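Local coordinates for stage II sporulation protein SA (Bacillus subtilis, PDB 3O6Q) that acts as the toxin of a type II toxin-antitoxin system, killing the cell during sporulation unless its antitoxin SpoIISB neutralizes it, at residues A[109-114]-A[120-125]; A[76-81]-A[90-95]. One frame throughout, in Å; residues are numbered along the deposited sequence.

Contact 1: A[109-114]-A[120-125]; sequences VLIPFT and YVIKLT
V109 and L124 exchange both of their backbone hydrogen bonds, and the same reciprocal pattern recurs at I111 with I122 and at F113 with Y120, which makes six bonds in all. The grip is straightest at the V109 end, where V109 N reaches L124 O at 2.8 Å with an angle of 169° at the hydrogen. It is more bent in the middle: I111 N to I122 O is 3.1 Å with 142° at the hydrogen, and the donor is tilted from the carbonyl plane. I111 O also takes a CA-H...O contact from V121 CA at 3.3 Å. The non-hydrogen-bonded pairs, L110 with K123 and P112 with V121, alternate with these, so the proline, which lacks an N-H, costs the pairing no bond.

Apolar contacts divide between the two faces. On the face of I111, F113, I122 and L124, I122 CD1 lies 3.9 Å from F113 CG, approaching the ring obliquely, while Y120 CB sits at the ring's edge. I111 CD1 meets L124 CD1 at 4.1 Å. Helices 45-61 and 132-148 cover this face. On the face of L110, L110 CD2 lies against K123 CG at 3.6 Å, the two side chains running side by side. A chi1 of 170° on V121 turns CG1 away from the backbone N and onto L110 CB, at 3.8 Å.

Strand 66-71 pairs with the outer side of 120-125, and F113 and T114 pair antiparallel with a strand from the chain of a different protein, probably the antitoxin SpoIISB, so the sheet continues across the interface. The segments are the paired stems of the beta hairpin 108-115/118-125, the two inner strands of the antiparallel sheet in the part of the toxin predicted to be cytoplasmic.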
loop_
_atom_site.group_PDB
_atom_site.type_symbol
_atom_site.label_atom_id
_atom_site.label_comp_id
_atom_site.label_asym_id
_atom_site.label_seq_id
_atom_site.Cartn_x
_atom_site.Cartn_y
_atom_site.Cartn_z
ATOM N N VAL A 109 -8.670 -15.344 1.549
ATOM C CA VAL A 109 -7.237 -15.449 1.361
ATOM C C VAL A 109 -6.650 -15.978 2.664
ATOM O O VAL A 109 -6.940 -15.444 3.720
ATOM C CB VAL A 109 -6.622 -14.092 1.104
ATOM C CG1 VAL A 109 -5.215 -14.235 0.671
ATOM C CG2 VAL A 109 -7.405 -13.369 0.053
ATOM N N LEU A 110 -5.881 -17.065 2.601
ATOM C CA LEU A 110 -5.198 -17.623 3.795
ATOM C C LEU A 110 -3.705 -17.596 3.532
ATOM O O LEU A 110 -3.225 -18.100 2.516
ATOM C CB LEU A 110 -5.650 -19.037 4.106
ATOM C CG LEU A 110 -7.166 -19.223 4.282
ATOM C CD1 LEU A 110 -7.432 -20.712 4.418
ATOM C CD2 LEU A 110 -7.766 -18.392 5.434
ATOM N N ILE A 111 -2.982 -16.979 4.476
ATOM C CA ILE A 111 -1.594 -16.568 4.292
ATOM C C ILE A 111 -0.790 -17.143 5.436
ATOM O O ILE A 111 -0.927 -16.699 6.579
ATOM C CB ILE A 111 -1.476 -15.049 4.325
ATOM C CG1 ILE A 111 -2.526 -14.378 3.445
ATOM C CG2 ILE A 111 -0.105 -14.613 3.855
ATOM C CD1 ILE A 111 -2.513 -12.843 3.561
ATOM N N PRO A 112 0.009 -18.173 5.154
ATOM C CA PRO A 112 0.814 -18.736 6.247
ATOM C C PRO A 112 1.779 -17.690 6.779
ATOM O O PRO A 112 2.408 -16.969 6.012
ATOM C CB PRO A 112 1.570 -19.906 5.583
ATOM C CG PRO A 112 0.701 -20.306 4.418
ATOM C CD PRO A 112 -0.015 -19.041 3.960
ATOM N N PHE A 113 1.903 -17.625 8.091
ATOM C CA PHE A 113 2.691 -16.603 8.720
ATOM C C PHE A 113 3.398 -17.190 9.936
ATOM O O PHE A 113 2.822 -17.989 10.678
ATOM C CB PHE A 113 1.741 -15.466 9.105
ATOM C CG PHE A 113 2.402 -14.341 9.796
ATOM C CD1 PHE A 113 3.298 -13.557 9.128
ATOM C CD2 PHE A 113 2.109 -14.056 11.112
ATOM C CE1 PHE A 113 3.886 -12.484 9.738
ATOM C CE2 PHE A 113 2.705 -12.989 11.761
ATOM C CZ PHE A 113 3.599 -12.195 11.071
ATOM N N THR A 114 4.656 -16.796 10.128
ATOM C CA THR A 114 5.507 -17.391 11.177
ATOM C C THR A 114 6.158 -16.321 12.059
ATOM O O THR A 114 6.843 -15.447 11.551
ATOM C CB THR A 114 6.597 -18.272 10.545
ATOM O OG1 THR A 114 5.972 -19.167 9.629
ATOM C CG2 THR A 114 7.345 -19.074 11.574
ATOM N N TYR A 120 1.280 -19.543 12.202
ATOM C CA TYR A 120 -0.025 -18.953 12.183
ATOM C C TYR A 120 -0.497 -18.862 10.735
ATOM O O TYR A 120 0.251 -19.190 9.796
ATOM C CB TYR A 120 0.015 -17.524 12.774
ATOM C CG TYR A 120 0.427 -17.419 14.225
ATOM C CD1 TYR A 120 -0.533 -17.336 15.212
ATOM C CD2 TYR A 120 1.765 -17.376 14.603
ATOM C CE1 TYR A 120 -0.189 -17.228 16.542
ATOM C CE2 TYR A 120 2.133 -17.265 15.958
ATOM C CZ TYR A 120 1.135 -17.189 16.925
ATOM O OH TYR A 120 1.413 -17.074 18.278
ATOM N N VAL A 121 -1.750 -18.433 10.569
ATOM C CA VAL A 121 -2.293 -18.152 9.263
ATOM C C VAL A 121 -3.094 -16.878 9.398
ATOM O O VAL A 121 -3.924 -16.771 10.261
ATOM C CB VAL A 121 -3.148 -19.340 8.740
ATOM C CG1 VAL A 121 -3.908 -18.960 7.503
ATOM C CG2 VAL A 121 -2.264 -20.511 8.434
ATOM N N ILE A 122 -2.765 -15.877 8.603
ATOM C CA ILE A 122 -3.563 -14.683 8.528
ATOM C C ILE A 122 -4.774 -15.007 7.642
ATOM O O ILE A 122 -4.623 -15.225 6.442
ATOM C CB ILE A 122 -2.768 -13.508 7.913
ATOM C CG1 ILE A 122 -1.546 -13.140 8.749
ATOM C CG2 ILE A 122 -3.655 -12.249 7.816
ATOM C CD1 ILE A 122 -0.451 -12.456 7.905
ATOM N N LYS A 123 -5.961 -15.033 8.240
ATOM C CA LYS A 123 -7.208 -15.227 7.521
ATOM C C LYS A 123 -7.843 -13.921 7.107
ATOM O O LYS A 123 -8.225 -13.141 7.964
ATOM C CB LYS A 123 -8.192 -15.967 8.413
ATOM C CG LYS A 123 -9.532 -16.341 7.768
ATOM C CD LYS A 123 -10.326 -17.246 8.691
ATOM C CE LYS A 123 -11.724 -17.532 8.155
ATOM N NZ LYS A 123 -12.619 -18.267 9.133
ATOM N N LEU A 124 -7.987 -13.710 5.799
ATOM C CA LEU A 124 -8.784 -12.600 5.237
ATOM C C LEU A 124 -10.030 -13.089 4.495
ATOM O O LEU A 124 -9.926 -13.832 3.503
ATOM C CB LEU A 124 -7.966 -11.800 4.240
ATOM C CG LEU A 124 -6.571 -11.324 4.683
ATOM C CD1 LEU A 124 -5.940 -10.601 3.528
ATOM C CD2 LEU A 124 -6.607 -10.459 5.950
ATOM N N THR A 125 -11.207 -12.652 4.946
ATOM C CA THR A 125 -12.464 -12.929 4.251
ATOM C C THR A 125 -13.270 -11.655 4.015
ATOM O O THR A 125 -13.033 -10.634 4.650
ATOM C CB THR A 125 -13.380 -13.851 5.055
ATOM O OG1 THR A 125 -13.797 -13.148 6.225
ATOM C CG2 THR A 125 -12.668 -15.156 5.404
#

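Contact 2: A[76-81]-A[90-95]; sequences ADKDRL and DVQTRL
Q92 and K78 bury the most surface here, 52 and 32 Å², and they also mark the nearest backbone approach, with K78 CA and Q92 CA 7.1 Å apart. The amide oxygen of Q92 makes the contact: OE1 comes to 3.8 Å from K78 CB, at the root of the lysine chain. With CG anti to the backbone N (chi1 -163°) and the chain extended beyond it, Q92 spans the gap between the helices. The same OE1 lies 3.9 Å from D79 OD1, two acceptors brought together by a shared donor, Q75 NE2: its bond to D79 stays within helix 75-82, its bond to Q92 crosses between helices. The carboxylate and amide planes are 21° apart. K78 carries its amine along an extended chain to a salt bridge with D96, one residue further along the helix of 90-95.

L81, third in buried surface, touches L95 through CD2 to CD1 at 4.3 Å, a loose apolar contact. Y72, from the loop before helix 75-82, touches K78, L81, Q92 and L95, side chains of both helices.

The segment axes come no closer than 10.4 Å, with their directions at 126°. The chemistry implies two direct polar ties between the helices, Q75-Q92 and K78-D96, each with one end just beyond the segments, beside a thin leucine contact backed by Y72.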
loop_
_atom_site.group_PDB
_atom_site.type_symbol
_atom_site.label_atom_id
_atom_site.label_comp_id
_atom_site.label_asym_id
_atom_site.label_seq_id
_atom_site.Cartn_x
_atom_site.Cartn_y
_atom_site.Cartn_z
ATOM N N ALA A 76 -5.618 -29.539 15.677
ATOM C CA ALA A 76 -6.882 -28.910 16.028
ATOM C C ALA A 76 -6.971 -27.529 15.403
ATOM O O ALA A 76 -7.999 -27.170 14.865
ATOM C CB ALA A 76 -7.054 -28.820 17.540
ATOM N N ASP A 77 -5.885 -26.766 15.472
ATOM C CA ASP A 77 -5.814 -25.455 14.823
ATOM C C ASP A 77 -6.045 -25.560 13.332
ATOM O O ASP A 77 -6.730 -24.724 12.730
ATOM C CB ASP A 77 -4.440 -24.796 15.045
ATOM C CG ASP A 77 -4.124 -24.568 16.508
ATOM O OD1 ASP A 77 -5.079 -24.447 17.293
ATOM O OD2 ASP A 77 -2.921 -24.538 16.859
ATOM N N LYS A 78 -5.460 -26.588 12.734
ATOM C CA LYS A 78 -5.528 -26.756 11.284
ATOM C C LYS A 78 -6.957 -27.137 10.878
ATOM O O LYS A 78 -7.530 -26.518 9.975
ATOM C CB LYS A 78 -4.508 -27.804 10.818
ATOM C CG LYS A 78 -3.078 -27.466 11.221
ATOM C CD LYS A 78 -2.064 -28.399 10.612
ATOM C CE LYS A 78 -0.641 -27.933 10.913
ATOM N NZ LYS A 78 0.329 -28.579 9.980
ATOM N N ASP A 79 -7.538 -28.112 11.583
ATOM C CA ASP A 79 -8.901 -28.577 11.286
ATOM C C ASP A 79 -9.935 -27.472 11.481
ATOM O O ASP A 79 -10.847 -27.330 10.663
ATOM C CB ASP A 79 -9.281 -29.804 12.120
ATOM C CG ASP A 79 -8.417 -31.025 11.806
ATOM O OD1 ASP A 79 -7.805 -31.044 10.716
ATOM O OD2 ASP A 79 -8.345 -31.953 12.649
ATOM N N ARG A 80 -9.774 -26.669 12.526
ATOM C CA ARG A 80 -10.642 -25.525 12.738
ATOM C C ARG A 80 -10.631 -24.665 11.488
ATOM O O ARG A 80 -11.673 -24.279 10.977
ATOM C CB ARG A 80 -10.170 -24.671 13.915
ATOM C CG ARG A 80 -10.343 -25.272 15.307
ATOM C CD ARG A 80 -9.537 -24.519 16.346
ATOM N NE ARG A 80 -9.648 -25.155 17.665
ATOM C CZ ARG A 80 -8.635 -25.368 18.504
ATOM N NH1 ARG A 80 -7.380 -25.040 18.191
ATOM N NH2 ARG A 80 -8.881 -25.941 19.671
ATOM N N LEU A 81 -9.442 -24.367 10.988
ATOM C CA LEU A 81 -9.320 -23.487 9.838
ATOM C C LEU A 81 -9.984 -24.108 8.597
ATOM O O LEU A 81 -10.851 -23.484 7.998
ATOM C CB LEU A 81 -7.842 -23.175 9.600
ATOM C CG LEU A 81 -7.491 -21.829 9.000
ATOM C CD1 LEU A 81 -8.170 -20.711 9.725
ATOM C CD2 LEU A 81 -6.005 -21.662 9.133
ATOM N N ASP A 90 -6.615 -30.529 0.718
ATOM C CA ASP A 90 -5.873 -29.703 -0.241
ATOM C C ASP A 90 -5.483 -28.364 0.392
ATOM O O ASP A 90 -4.330 -27.909 0.269
ATOM C CB ASP A 90 -6.700 -29.457 -1.531
ATOM C CG ASP A 90 -6.213 -28.197 -2.357
ATOM O OD1 ASP A 90 -7.027 -27.263 -2.557
ATOM O OD2 ASP A 90 -5.031 -28.106 -2.785
ATOM N N VAL A 91 -6.449 -27.722 1.039
ATOM C CA VAL A 91 -6.174 -26.467 1.701
ATOM C C VAL A 91 -5.016 -26.683 2.664
ATOM O O VAL A 91 -4.051 -25.940 2.656
ATOM C CB VAL A 91 -7.413 -25.921 2.454
ATOM C CG1 VAL A 91 -7.069 -24.606 3.178
ATOM C CG2 VAL A 91 -8.605 -25.732 1.501
ATOM N N GLN A 92 -5.098 -27.729 3.463
ATOM C CA GLN A 92 -4.070 -27.998 4.457
ATOM C C GLN A 92 -2.709 -28.229 3.847
ATOM O O GLN A 92 -1.713 -27.771 4.405
ATOM C CB GLN A 92 -4.454 -29.213 5.300
ATOM C CG GLN A 92 -3.675 -29.335 6.594
ATOM C CD GLN A 92 -4.005 -30.547 7.385
ATOM O OE1 GLN A 92 -4.928 -30.520 8.172
ATOM N NE2 GLN A 92 -3.223 -31.601 7.233
ATOM N N THR A 93 -2.646 -28.945 2.731
ATOM C CA THR A 93 -1.346 -29.258 2.152
ATOM C C THR A 93 -0.711 -27.963 1.655
ATOM O O THR A 93 0.480 -27.731 1.862
ATOM C CB THR A 93 -1.366 -30.473 1.131
ATOM O OG1 THR A 93 -2.512 -30.407 0.282
ATOM C CG2 THR A 93 -1.411 -31.823 1.895
ATOM N N ARG A 94 -1.513 -27.066 1.090
ATOM C CA ARG A 94 -0.973 -25.782 0.613
ATOM C C ARG A 94 -0.386 -25.004 1.761
ATOM O O ARG A 94 0.734 -24.505 1.691
ATOM C CB ARG A 94 -2.042 -24.885 -0.018
ATOM C CG ARG A 94 -2.595 -25.278 -1.366
ATOM C CD ARG A 94 -2.590 -24.032 -2.272
ATOM N NE ARG A 94 -3.506 -24.190 -3.389
ATOM C CZ ARG A 94 -4.143 -23.187 -3.997
ATOM N NH1 ARG A 94 -3.998 -21.918 -3.601
ATOM N NH2 ARG A 94 -4.954 -23.460 -5.008
ATOM N N LEU A 95 -1.160 -24.895 2.823
ATOM C CA LEU A 95 -0.753 -24.102 3.944
ATOM C C LEU A 95 0.469 -24.697 4.618
ATOM O O LEU A 95 1.429 -23.979 4.912
ATOM C CB LEU A 95 -1.898 -23.992 4.938
ATOM C CG LEU A 95 -3.080 -23.129 4.525
ATOM C CD1 LEU A 95 -4.084 -23.299 5.633
ATOM C CD2 LEU A 95 -2.676 -21.685 4.348
#

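How the contacts relate
Contact 2 closes before contact 1 opens along the chain, and their centres lie about 11 Å apart. The helices 75-82 and 88-96 cover the L110, P112 and V121 face of the hairpin. L95 CD2 meets P112 CG at 3.6 Å and L110 CB at 4.0 Å; L81 CD2 approaches V121 CB at 3.7 Å. V91 CG1 reaches L110 CD1 at 4.1 Å. Both leucines that touch each other in contact 2 thus also rest on the sheet, one on each strand of contact 1. With helices 45-61 and 132-148 on the other face, the hairpin is sandwiched between helical layers. Contact 2 is partly buried, its centre about 16 Å from the chain centre, against about 6 Å for the buried contact 1.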